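Local coordinates for cobalamin biosynthesis protein CobN (Mycobacterium tuberculosis, PDB 7C6O) that probably inserts cobalt into the corrin ring during cobalamin biosynthesis, acting as the large, catalytic subunit of the cobaltochelatase, at residues Gln1050-Ala1055 with Arg1086-Gln1091; Ser310-Pro315 with Arg320-Pro325; Gly1152-Ala1155 with Val1159-Asp1162. All coordinates share one frame; numbering follows the deposited sequence.

Along the chain the order is contact 2, contact 1, contact 3. Contact 2 belongs to the seven-stranded sheet that includes strand 321-331, and contact 1 lies where a turn leads into strand 1056-1061 of the eight-stranded sheet; their centres are 41 Å apart and their nearest atoms about 26 Å. The centre of contact 3, in the helical C-terminal region, is about 43 Å from that of contact 2 and about 19 Å from that of contact 1. Contacts 1 and 3 meet through helix 1072-1089, whose end forms half of contact 1 and whose Tyr1074 and Phe1075 pack on Tyr1153 of contact 3. Arg1086 also reaches helix 1136-1157. The C-terminal helices are thus tied to the later sheet.

Contact 1 (Gln1050-Ala1055 with Arg1086-Gln1091); sequences QYRRIA and RALTGQ
The bend at chi3 (-127°) of Arg1052 turns its guanidinium over Leu1088, while the chi1 of Leu1088 sets CG beside its own backbone N and presents the isobutyl group to the turn at Tyr1051-Ile1054. The two side chains cross at about a right angle. Arg1052 CG sits 3.7 Å from Leu1088 CB, and farther out one face of the guanidinium lies on Leu1088 CD2, which is 3.6 Å above its plane and displaced toward the rim. The same folding brings Arg1052 NH1 to 3.2 Å from Leu1088 O, but the hydrogen bond is weak, its N-H...O angle being 123°. Across this contact the bond adds little direction, and Arg1052 touches Leu1088 mainly through carbon. The other methyl, Leu1088 CD1, turns to the root of Tyr1051 and touches CB at 3.7 Å. The phenol then runs off into the interior, where its hydroxyl bonds to that of Tyr1026. Thr1089 slides past Arg1052 in the opposite direction, with CG2 3.7 Å from Arg1052 O. Its OG1 is busy on its own side of the contact: it takes the backbone N-H of Gln1091 at 3.1 Å and 163° in an ST turn, and it is also bonded to Val1085 O one helical turn back. Gly1090, with positive phi, ends the helix in between. Helix 1072-1089 links the adjacent parallel strands 1056-1061 and 1094-1099, so the type I turn leading into the first strand packs against the C-terminal end of the helix of a beta-alpha-beta crossover.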
# COMPACT_ATOMS: atom_id res chain seq x y z
N GLN A 1050 8.10 -7.79 -26.32
CA GLN A 1050 6.77 -8.14 -25.82
C GLN A 1050 5.77 -7.02 -26.06
O GLN A 1050 4.61 -7.29 -26.39
CB GLN A 1050 6.84 -8.50 -24.33
CG GLN A 1050 7.94 -9.49 -23.96
CD GLN A 1050 8.00 -10.70 -24.88
OE1 GLN A 1050 6.98 -11.20 -25.35
NE2 GLN A 1050 9.22 -11.18 -25.13
N TYR A 1051 6.18 -5.76 -25.89
CA TYR A 1051 5.24 -4.66 -26.11
C TYR A 1051 4.81 -4.58 -27.57
O TYR A 1051 3.67 -4.20 -27.85
CB TYR A 1051 5.85 -3.33 -25.66
CG TYR A 1051 5.61 -3.02 -24.20
CD1 TYR A 1051 5.98 -3.93 -23.21
CD2 TYR A 1051 5.03 -1.82 -23.80
CE1 TYR A 1051 5.76 -3.66 -21.87
CE2 TYR A 1051 4.81 -1.54 -22.46
CZ TYR A 1051 5.18 -2.47 -21.50
OH TYR A 1051 4.98 -2.22 -20.16
N ARG A 1052 5.69 -4.94 -28.50
CA ARG A 1052 5.30 -4.94 -29.91
C ARG A 1052 4.15 -5.90 -30.18
O ARG A 1052 3.42 -5.72 -31.16
CB ARG A 1052 6.49 -5.30 -30.80
CG ARG A 1052 7.45 -4.14 -31.04
CD ARG A 1052 8.51 -4.49 -32.09
NE ARG A 1052 9.86 -4.25 -31.60
CZ ARG A 1052 10.56 -3.15 -31.83
NH1 ARG A 1052 10.05 -2.16 -32.55
NH2 ARG A 1052 11.79 -3.03 -31.33
N ARG A 1053 3.96 -6.91 -29.33
CA ARG A 1053 2.89 -7.89 -29.50
C ARG A 1053 1.59 -7.50 -28.81
O ARG A 1053 0.58 -8.17 -29.03
CB ARG A 1053 3.34 -9.26 -28.99
CG ARG A 1053 4.50 -9.87 -29.75
CD ARG A 1053 4.68 -11.33 -29.36
NE ARG A 1053 5.75 -11.97 -30.12
CZ ARG A 1053 6.96 -12.23 -29.63
NH1 ARG A 1053 7.25 -11.92 -28.38
NH2 ARG A 1053 7.87 -12.82 -30.40
N ILE A 1054 1.60 -6.46 -27.97
CA ILE A 1054 0.41 -6.12 -27.20
C ILE A 1054 -0.70 -5.70 -28.14
O ILE A 1054 -0.57 -4.72 -28.90
CB ILE A 1054 0.73 -5.01 -26.19
CG1 ILE A 1054 1.70 -5.53 -25.12
CG2 ILE A 1054 -0.56 -4.50 -25.54
CD1 ILE A 1054 2.15 -4.47 -24.14
N ALA A 1055 -1.81 -6.43 -28.11
CA ALA A 1055 -2.98 -6.11 -28.91
C ALA A 1055 -3.98 -5.25 -28.15
O ALA A 1055 -4.68 -4.43 -28.77
CB ALA A 1055 -3.67 -7.39 -29.39
N ARG A 1086 2.64 2.14 -29.49
CA ARG A 1086 2.51 2.91 -30.72
C ARG A 1086 3.88 3.33 -31.24
O ARG A 1086 4.14 3.25 -32.45
CB ARG A 1086 1.62 4.13 -30.50
CG ARG A 1086 1.33 4.91 -31.79
CD ARG A 1086 0.39 6.10 -31.56
NE ARG A 1086 0.95 7.07 -30.62
CZ ARG A 1086 0.46 7.30 -29.41
NH1 ARG A 1086 -0.62 6.65 -29.00
NH2 ARG A 1086 1.04 8.20 -28.62
N ALA A 1087 4.77 3.77 -30.35
CA ALA A 1087 6.11 4.15 -30.77
C ALA A 1087 6.85 2.97 -31.39
O ALA A 1087 7.54 3.13 -32.41
CB ALA A 1087 6.89 4.71 -29.58
N LEU A 1088 6.71 1.79 -30.80
CA LEU A 1088 7.45 0.63 -31.28
C LEU A 1088 6.91 0.12 -32.62
O LEU A 1088 7.69 -0.27 -33.50
CB LEU A 1088 7.42 -0.49 -30.24
CG LEU A 1088 8.24 -0.25 -28.97
CD1 LEU A 1088 7.86 -1.25 -27.89
CD2 LEU A 1088 9.73 -0.35 -29.29
N THR A 1089 5.59 0.12 -32.79
CA THR A 1089 4.97 -0.50 -33.95
C THR A 1089 4.42 0.48 -34.97
O THR A 1089 4.16 0.07 -36.11
CB THR A 1089 3.82 -1.42 -33.51
OG1 THR A 1089 2.72 -0.63 -33.04
CG2 THR A 1089 4.27 -2.36 -32.40
N GLY A 1090 4.24 1.75 -34.60
CA GLY A 1090 3.58 2.70 -35.47
C GLY A 1090 2.07 2.69 -35.39
O GLY A 1090 1.43 3.55 -36.02
N GLN A 1091 1.48 1.76 -34.65
CA GLN A 1091 0.03 1.66 -34.52
C GLN A 1091 -0.32 1.50 -33.05
O GLN A 1091 0.26 0.67 -32.35
CB GLN A 1091 -0.52 0.48 -35.33
CG GLN A 1091 -2.00 0.21 -35.11
CD GLN A 1091 -2.87 1.39 -35.48
OE1 GLN A 1091 -2.64 2.05 -36.49
NE2 GLN A 1091 -3.88 1.66 -34.66

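Contact 2 (Ser310-Pro315 with Arg320-Pro325); sequences SQVAVP and RIITVP
This is a buried, largely apolar contact between the end of helix 305-313, with the turn after it, and the start of strand 321-331; no hydrogen bond joins the two segments. Val312 and Ile322 form its centre, crossing at about a right angle. With chi1 at 178°, Val312 sets CG1 against both branches of Ile322, CG2 at 4.0 Å and CG1 a little farther off. Ile322 bends again at chi2 (-59°), which lays CD1 back over the helix end, 3.9 Å from Val312 O. Ile322 CD1 also lies 4.2 Å from Gln311 O, a buried carbonyl oxygen with no partner in the model; the helix widens into a pi-type turn here. Strand 283-289 runs parallel to 321-331 at its side, and the chain passes from one to the other through helices 293-298 and 305-313, so the contact closes a beta-alpha-beta crossover. The five neighbouring parallel strands have the 2-1-3-4-5 order of flavodoxin-like folds. Nearer the start of the strand, the extended chain of Arg320 runs alongside Pro315. Arg320 CB lies 3.6 Å from Pro315 O and CG 3.7 Å from it, while CD touches Pro315 CB at 4.0 Å. Beyond the proline the guanidinium meets acceptors elsewhere: NH1 bonds to Gln285 OE1 and Val251 O, and NH2 to Leu252 O. The amide of Gln311 is likewise used outside the contact, where NE2 donates to Cys288 O on strand 283-289.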
# COMPACT_ATOMS: atom_id res chain seq x y z
N SER A 310 5.70 -12.00 7.59
CA SER A 310 5.64 -12.33 9.01
C SER A 310 6.07 -11.20 9.93
O SER A 310 5.60 -11.13 11.07
CB SER A 310 6.51 -13.57 9.30
OG SER A 310 7.85 -13.34 8.93
N GLN A 311 6.95 -10.30 9.48
CA GLN A 311 7.43 -9.23 10.34
C GLN A 311 6.91 -7.85 9.96
O GLN A 311 7.17 -6.89 10.69
CB GLN A 311 8.96 -9.20 10.36
CG GLN A 311 9.58 -10.41 11.04
CD GLN A 311 11.06 -10.26 11.24
OE1 GLN A 311 11.52 -9.30 11.88
NE2 GLN A 311 11.84 -11.19 10.71
N VAL A 312 6.18 -7.72 8.85
CA VAL A 312 5.66 -6.42 8.46
C VAL A 312 4.16 -6.50 8.20
O VAL A 312 3.36 -5.90 8.92
CB VAL A 312 6.41 -5.87 7.23
CG1 VAL A 312 5.83 -4.52 6.82
CG2 VAL A 312 7.89 -5.72 7.55
N ALA A 313 3.77 -7.26 7.17
CA ALA A 313 2.39 -7.20 6.69
C ALA A 313 1.39 -7.63 7.76
O ALA A 313 0.38 -6.95 8.00
CB ALA A 313 2.23 -8.07 5.44
N VAL A 314 1.65 -8.76 8.42
CA VAL A 314 0.73 -9.26 9.44
C VAL A 314 0.87 -8.45 10.72
O VAL A 314 -0.15 -8.10 11.33
CB VAL A 314 0.93 -10.77 9.68
CG1 VAL A 314 0.01 -11.26 10.79
CG2 VAL A 314 0.65 -11.54 8.39
N PRO A 315 2.08 -8.11 11.19
CA PRO A 315 2.17 -7.21 12.36
C PRO A 315 1.43 -5.89 12.18
O PRO A 315 1.04 -5.29 13.19
CB PRO A 315 3.68 -6.99 12.51
CG PRO A 315 4.27 -8.26 12.03
CD PRO A 315 3.41 -8.67 10.86
N ARG A 320 0.98 -2.14 14.86
CA ARG A 320 2.37 -1.89 15.20
C ARG A 320 3.01 -0.90 14.22
O ARG A 320 2.64 -0.85 13.04
CB ARG A 320 3.17 -3.19 15.22
CG ARG A 320 2.74 -4.16 16.30
CD ARG A 320 3.50 -5.48 16.19
NE ARG A 320 3.04 -6.45 17.17
CZ ARG A 320 3.50 -7.70 17.27
NH1 ARG A 320 4.45 -8.12 16.44
NH2 ARG A 320 3.02 -8.51 18.20
N ILE A 321 3.96 -0.12 14.73
CA ILE A 321 4.76 0.77 13.90
C ILE A 321 5.92 -0.01 13.31
O ILE A 321 6.69 -0.65 14.03
CB ILE A 321 5.26 1.97 14.73
CG1 ILE A 321 4.09 2.70 15.38
CG2 ILE A 321 6.08 2.91 13.87
CD1 ILE A 321 4.52 3.79 16.35
N ILE A 322 6.05 0.04 11.98
CA ILE A 322 7.11 -0.68 11.28
C ILE A 322 8.37 0.19 11.27
O ILE A 322 8.34 1.31 10.76
CB ILE A 322 6.67 -1.05 9.86
CG1 ILE A 322 5.35 -1.82 9.88
CG2 ILE A 322 7.76 -1.84 9.15
CD1 ILE A 322 5.40 -3.10 10.67
N THR A 323 9.46 -0.33 11.80
CA THR A 323 10.73 0.41 11.84
C THR A 323 11.73 -0.25 10.89
O THR A 323 11.40 -0.41 9.71
CB THR A 323 11.23 0.54 13.28
OG1 THR A 323 11.75 -0.72 13.73
CG2 THR A 323 10.10 0.99 14.20
N VAL A 324 12.93 -0.59 11.34
CA VAL A 324 14.02 -1.00 10.46
C VAL A 324 14.66 -2.27 11.02
O VAL A 324 14.39 -2.64 12.17
CB VAL A 324 15.05 0.13 10.29
CG1 VAL A 324 14.38 1.40 9.76
CG2 VAL A 324 15.77 0.41 11.60
N PRO A 325 15.53 -2.96 10.26
CA PRO A 325 16.18 -4.16 10.81
C PRO A 325 17.38 -3.79 11.67
O PRO A 325 18.29 -3.09 11.22
CB PRO A 325 16.61 -4.94 9.57
CG PRO A 325 16.01 -4.22 8.39
CD PRO A 325 15.83 -2.81 8.83

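Contact 3 (Gly1152-Ala1155 with Val1159-Asp1162); sequences GYDA and VMAD
Asp1154 makes the polar link to Met1160. Its CG lies anti to the backbone N (chi1 -164°), which swings the carboxylate off the helix toward the linker at Val1159-Met1160, and OD1 accepts the N-H of Met1160 at 3.1 Å and 159°. The donor comes from above the carboxylate plane, 66° out of it, so the flat group is met on a face. Val1159 N is close to OD1 too, at 3.3 Å, but its angle is too poor for a hydrogen bond. OD2 is held from elsewhere, by the hydroxyl of Tyr1165 on the following helix. Van der Waals contact supplies the rest. Met1160 CB lies 3.4 Å from Asp1154 CG and CG 3.8 Å from Asp1154 CB, the two side chains crossing at about a right angle before the methionine bends away. On the other flank Val1159 spreads both methyls against Tyr1153: CG2 meets Tyr1153 CB at 3.7 Å, and CG1 lies 3.7 Å from Tyr1153 O and approaches the ring obliquely. The phenol leads on to His1078 ND1, to which its hydroxyl is bonded. Val1159 also packs on Leu1111 and Thr1115 of helix 1111-1123. This fixes the short linker from helix 1136-1157 to helix 1162-1174, which crosses beside the last turn of the first helix and has Ala1161 at the N-cap position of the second. With an amide N-H on OD1 and a phenol on OD2, the buried carboxylate is fixed in rotation; the two partners would tend to stabilise a negative charge, whereas burial and the nearby Asp1162 would work against it.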
# COMPACT_ATOMS: atom_id res chain seq x y z
N GLY A 1152 -2.70 14.61 -20.15
CA GLY A 1152 -1.77 13.49 -20.12
C GLY A 1152 -2.29 12.28 -20.87
O GLY A 1152 -1.55 11.64 -21.62
N TYR A 1153 -3.57 11.96 -20.69
CA TYR A 1153 -4.17 10.85 -21.41
C TYR A 1153 -4.32 11.15 -22.89
O TYR A 1153 -4.27 10.24 -23.72
CB TYR A 1153 -5.54 10.52 -20.80
CG TYR A 1153 -5.65 9.16 -20.14
CD1 TYR A 1153 -6.23 9.03 -18.89
CD2 TYR A 1153 -5.20 8.01 -20.78
CE1 TYR A 1153 -6.35 7.80 -18.28
CE2 TYR A 1153 -5.32 6.77 -20.18
CZ TYR A 1153 -5.90 6.67 -18.93
OH TYR A 1153 -6.04 5.44 -18.31
N ASP A 1154 -4.51 12.43 -23.25
CA ASP A 1154 -4.58 12.80 -24.66
C ASP A 1154 -3.20 12.74 -25.30
O ASP A 1154 -3.05 12.23 -26.42
CB ASP A 1154 -5.19 14.20 -24.81
CG ASP A 1154 -5.64 14.49 -26.23
OD1 ASP A 1154 -6.04 13.55 -26.94
OD2 ASP A 1154 -5.59 15.67 -26.65
N ALA A 1155 -2.18 13.25 -24.61
CA ALA A 1155 -0.83 13.21 -25.14
C ALA A 1155 -0.37 11.78 -25.38
O ALA A 1155 0.33 11.50 -26.36
CB ALA A 1155 0.13 13.93 -24.19
N VAL A 1159 -7.21 10.56 -26.19
CA VAL A 1159 -8.58 10.34 -25.73
C VAL A 1159 -9.49 11.56 -25.93
O VAL A 1159 -10.71 11.42 -25.85
CB VAL A 1159 -8.60 9.95 -24.24
CG1 VAL A 1159 -7.67 8.77 -24.00
CG2 VAL A 1159 -8.19 11.14 -23.37
N MET A 1160 -8.93 12.74 -26.16
CA MET A 1160 -9.73 13.96 -26.25
C MET A 1160 -10.15 14.22 -27.69
O MET A 1160 -9.40 13.95 -28.63
CB MET A 1160 -8.96 15.16 -25.71
CG MET A 1160 -8.77 15.18 -24.20
SD MET A 1160 -10.27 15.61 -23.29
CE MET A 1160 -10.32 17.39 -23.54
N ALA A 1161 -11.36 14.75 -27.85
CA ALA A 1161 -11.81 15.32 -29.11
C ALA A 1161 -11.84 16.84 -28.98
O ALA A 1161 -11.86 17.39 -27.88
CB ALA A 1161 -13.20 14.80 -29.50
N ASP A 1162 -11.82 17.52 -30.13
CA ASP A 1162 -11.79 18.98 -30.12
C ASP A 1162 -13.00 19.56 -29.39
O ASP A 1162 -12.87 20.55 -28.67
CB ASP A 1162 -11.72 19.52 -31.54
CG ASP A 1162 -10.31 19.52 -32.10
OD1 ASP A 1162 -9.41 18.95 -31.45
OD2 ASP A 1162 -10.10 20.09 -33.20